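Local coordinates for aspartate-semialdehyde dehydrogenase (Thermus thermophilus, PDB 2YV3), which probably catalyses the NADPH-dependent reductive dephosphorylation of L-aspartyl-4-phosphate to L-aspartate-semialdehyde, a step toward lysine, methionine and threonine, at residues A[123-128]-A[309-314]. Residues are numbered along the deposited sequence; the frame is centred on the assembly and turned at random.
Sequences PNCTTA and GDQLLK
Gln311, whose OE1 is hydrogen-bonded by Ser155, turns the other end of its amide to Cys125, NE2 resting 3.9 Å from the cysteine CB. This is the active-site seam of the aspartate-semialdehyde dehydrogenase fold, where the first turn of helix 125-141, at the edge of the Rossmann-type nucleotide-binding domain, meets the turn that follows strand 302-310 of the dimerisation domain. Cys125 is the predicted acyl-thioester residue and Gln311 a predicted NADP(+)-binding residue; both side chains touch His238, the predicted proton acceptor. Gln311 illustrates how a bent chain spans such a seam: CG lies anti to the backbone N (chi1 -171°), then a bend at chi2 (-83°) carries the amide across to the cysteine. Within 309-314, just before Gln311, Asp310 caps the turn, its OD2 accepting two weak bonds, from Leu313 N at 2.7 Å and from Leu312 N at 2.9 Å, while OD1 forms a salt bridge with Arg236. Lys314 also meets the helix start, its O lying 3.8 Å from Cys125 CA. Its side chain folds back at chi2 and chi3, bringing both CB and CE against the methyl of Ala128, with Ala128 CB 3.9 Å from Lys314 CB and 4.1 Å from Lys314 CE.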
ATOM      1  N   PRO A 123     -21.237   8.743   2.388  1.00 27.94           N
ATOM      2  CA  PRO A 123     -20.348   7.594   2.603  1.00 24.00           C
ATOM      3  C   PRO A 123     -18.918   7.933   2.967  1.00 20.97           C
ATOM      4  O   PRO A 123     -18.489   9.063   2.794  1.00 16.97           O
ATOM      5  CB  PRO A 123     -20.445   6.837   1.277  1.00 31.52           C
ATOM      6  CG  PRO A 123     -20.673   7.924   0.286  1.00 31.17           C
ATOM      7  CD  PRO A 123     -21.700   8.793   0.991  1.00 29.50           C
ATOM      8  N   ASN A 124     -18.180   6.940   3.463  1.00 22.59           N
ATOM      9  CA  ASN A 124     -16.793   7.157   3.848  1.00 11.05           C
ATOM     10  C   ASN A 124     -15.981   7.469   2.620  1.00 15.30           C
ATOM     11  O   ASN A 124     -16.470   7.340   1.513  1.00 27.06           O
ATOM     12  CB  ASN A 124     -16.194   5.932   4.522  1.00 10.49           C
ATOM     13  CG  ASN A 124     -14.811   6.212   5.094  1.00 27.33           C
ATOM     14  OD1 ASN A 124     -13.849   5.481   4.835  1.00 34.27           O
ATOM     15  ND2 ASN A 124     -14.709   7.279   5.889  1.00 27.38           N
ATOM     16  N   CYS A 125     -14.738   7.878   2.811  1.00 18.74           N
ATOM     17  CA  CYS A 125     -13.878   8.192   1.685  1.00 21.82           C
ATOM     18  C   CYS A 125     -13.570   6.902   0.933  1.00 18.57           C
ATOM     19  O   CYS A 125     -14.024   6.679  -0.195  1.00 15.87           O
ATOM     20  CB  CYS A 125     -12.579   8.815   2.193  1.00 17.70           C
ATOM     21  SG  CYS A 125     -11.803   7.823   3.525  1.00 38.91           S
ATOM     22  N   THR A 126     -12.792   6.058   1.600  1.00 21.25           N
ATOM     23  CA  THR A 126     -12.351   4.786   1.070  1.00 25.59           C
ATOM     24  C   THR A 126     -13.458   3.979   0.396  1.00 24.99           C
ATOM     25  O   THR A 126     -13.178   3.231  -0.544  1.00 14.93           O
ATOM     26  CB  THR A 126     -11.725   3.932   2.192  1.00 27.79           C
ATOM     27  OG1 THR A 126     -10.667   4.662   2.817  1.00 41.07           O
ATOM     28  CG2 THR A 126     -11.145   2.660   1.634  1.00 45.67           C
ATOM     29  N   THR A 127     -14.699   4.135   0.876  1.00 17.92           N
ATOM     30  CA  THR A 127     -15.855   3.407   0.341  1.00 13.95           C
ATOM     31  C   THR A 127     -16.421   4.005  -0.941  1.00 18.19           C
ATOM     32  O   THR A 127     -16.753   3.283  -1.877  1.00  4.89           O
ATOM     33  CB  THR A 127     -17.011   3.325   1.372  1.00 22.88           C
ATOM     34  OG1 THR A 127     -16.668   2.422   2.432  1.00 17.07           O
ATOM     35  CG2 THR A 127     -18.270   2.829   0.708  1.00 14.07           C
ATOM     36  N   ALA A 128     -16.538   5.329  -0.964  1.00 21.55           N
ATOM     37  CA  ALA A 128     -17.062   6.032  -2.121  1.00 21.95           C
ATOM     38  C   ALA A 128     -16.323   5.597  -3.385  1.00 28.80           C
ATOM     39  O   ALA A 128     -16.905   4.917  -4.251  1.00 29.43           O
ATOM     40  CB  ALA A 128     -16.931   7.522  -1.929  1.00 13.93           C
ATOM     41  N   GLY A 309      -8.804   7.670  -6.311  1.00 20.89           N
ATOM     42  CA  GLY A 309      -9.825   8.699  -6.368  1.00 25.85           C
ATOM     43  C   GLY A 309      -9.385   9.791  -5.435  1.00 17.40           C
ATOM     44  O   GLY A 309      -8.744   9.502  -4.436  1.00 12.39           O
ATOM     45  N   ASP A 310      -9.707  11.037  -5.759  1.00 18.11           N
ATOM     46  CA  ASP A 310      -9.305  12.138  -4.897  1.00 17.61           C
ATOM     47  C   ASP A 310     -10.090  11.994  -3.611  1.00 18.10           C
ATOM     48  O   ASP A 310     -11.312  11.859  -3.635  1.00 12.93           O
ATOM     49  CB  ASP A 310      -9.604  13.492  -5.540  1.00 13.30           C
ATOM     50  CG  ASP A 310      -9.161  14.652  -4.667  1.00 26.93           C
ATOM     51  OD1 ASP A 310      -8.035  15.176  -4.852  1.00 34.36           O
ATOM     52  OD2 ASP A 310      -9.938  15.031  -3.769  1.00 30.56           O
ATOM     53  N   GLN A 311      -9.377  12.026  -2.491  1.00 20.79           N
ATOM     54  CA  GLN A 311      -9.980  11.857  -1.172  1.00 26.83           C
ATOM     55  C   GLN A 311     -10.832  13.038  -0.670  1.00 28.99           C
ATOM     56  O   GLN A 311     -11.805  12.834   0.048  1.00 36.19           O
ATOM     57  CB  GLN A 311      -8.872  11.516  -0.177  1.00 33.40           C
ATOM     58  CG  GLN A 311      -9.343  11.097   1.193  1.00 27.21           C
ATOM     59  CD  GLN A 311      -9.647  12.271   2.090  1.00 41.47           C
ATOM     60  OE1 GLN A 311      -9.017  13.333   1.982  1.00 47.12           O
ATOM     61  NE2 GLN A 311     -10.605  12.089   3.003  1.00 44.82           N
ATOM     62  N   LEU A 312     -10.488  14.267  -1.040  1.00 30.75           N
ATOM     63  CA  LEU A 312     -11.292  15.402  -0.610  1.00 25.63           C
ATOM     64  C   LEU A 312     -12.470  15.624  -1.536  1.00 24.15           C
ATOM     65  O   LEU A 312     -13.371  16.394  -1.233  1.00 21.76           O
ATOM     66  CB  LEU A 312     -10.457  16.677  -0.546  1.00 23.55           C
ATOM     67  CG  LEU A 312     -10.183  17.095   0.899  1.00 29.74           C
ATOM     68  CD1 LEU A 312      -9.421  18.392   0.922  1.00 38.58           C
ATOM     69  CD2 LEU A 312     -11.505  17.253   1.644  1.00 31.87           C
ATOM     70  N   LEU A 313     -12.457  14.949  -2.675  1.00 28.77           N
ATOM     71  CA  LEU A 313     -13.539  15.095  -3.629  1.00 33.06           C
ATOM     72  C   LEU A 313     -14.579  14.006  -3.423  1.00 34.46           C
ATOM     73  O   LEU A 313     -15.732  14.161  -3.803  1.00 35.39           O
ATOM     74  CB  LEU A 313     -12.991  15.086  -5.065  1.00 38.12           C
ATOM     75  CG  LEU A 313     -12.332  16.397  -5.524  1.00 30.47           C
ATOM     76  CD1 LEU A 313     -12.061  16.336  -7.003  1.00 39.45           C
ATOM     77  CD2 LEU A 313     -13.244  17.555  -5.255  1.00 32.53           C
ATOM     78  N   LYS A 314     -14.167  12.897  -2.817  1.00 46.60           N
ATOM     79  CA  LYS A 314     -15.103  11.818  -2.522  1.00 42.31           C
ATOM     80  C   LYS A 314     -15.468  12.027  -1.050  1.00 42.81           C
ATOM     81  O   LYS A 314     -15.393  11.157  -0.178  1.00 38.30           O
ATOM     82  CB  LYS A 314     -14.476  10.456  -2.825  1.00 35.08           C
ATOM     83  CG  LYS A 314     -14.186  10.288  -4.339  1.00 34.80           C
ATOM     84  CD  LYS A 314     -15.334  10.814  -5.233  1.00 19.29           C
ATOM     85  CE  LYS A 314     -16.464   9.789  -5.335  1.00 33.26           C
ATOM     86  NZ  LYS A 314     -17.755  10.296  -5.911  1.00 32.86           N
TER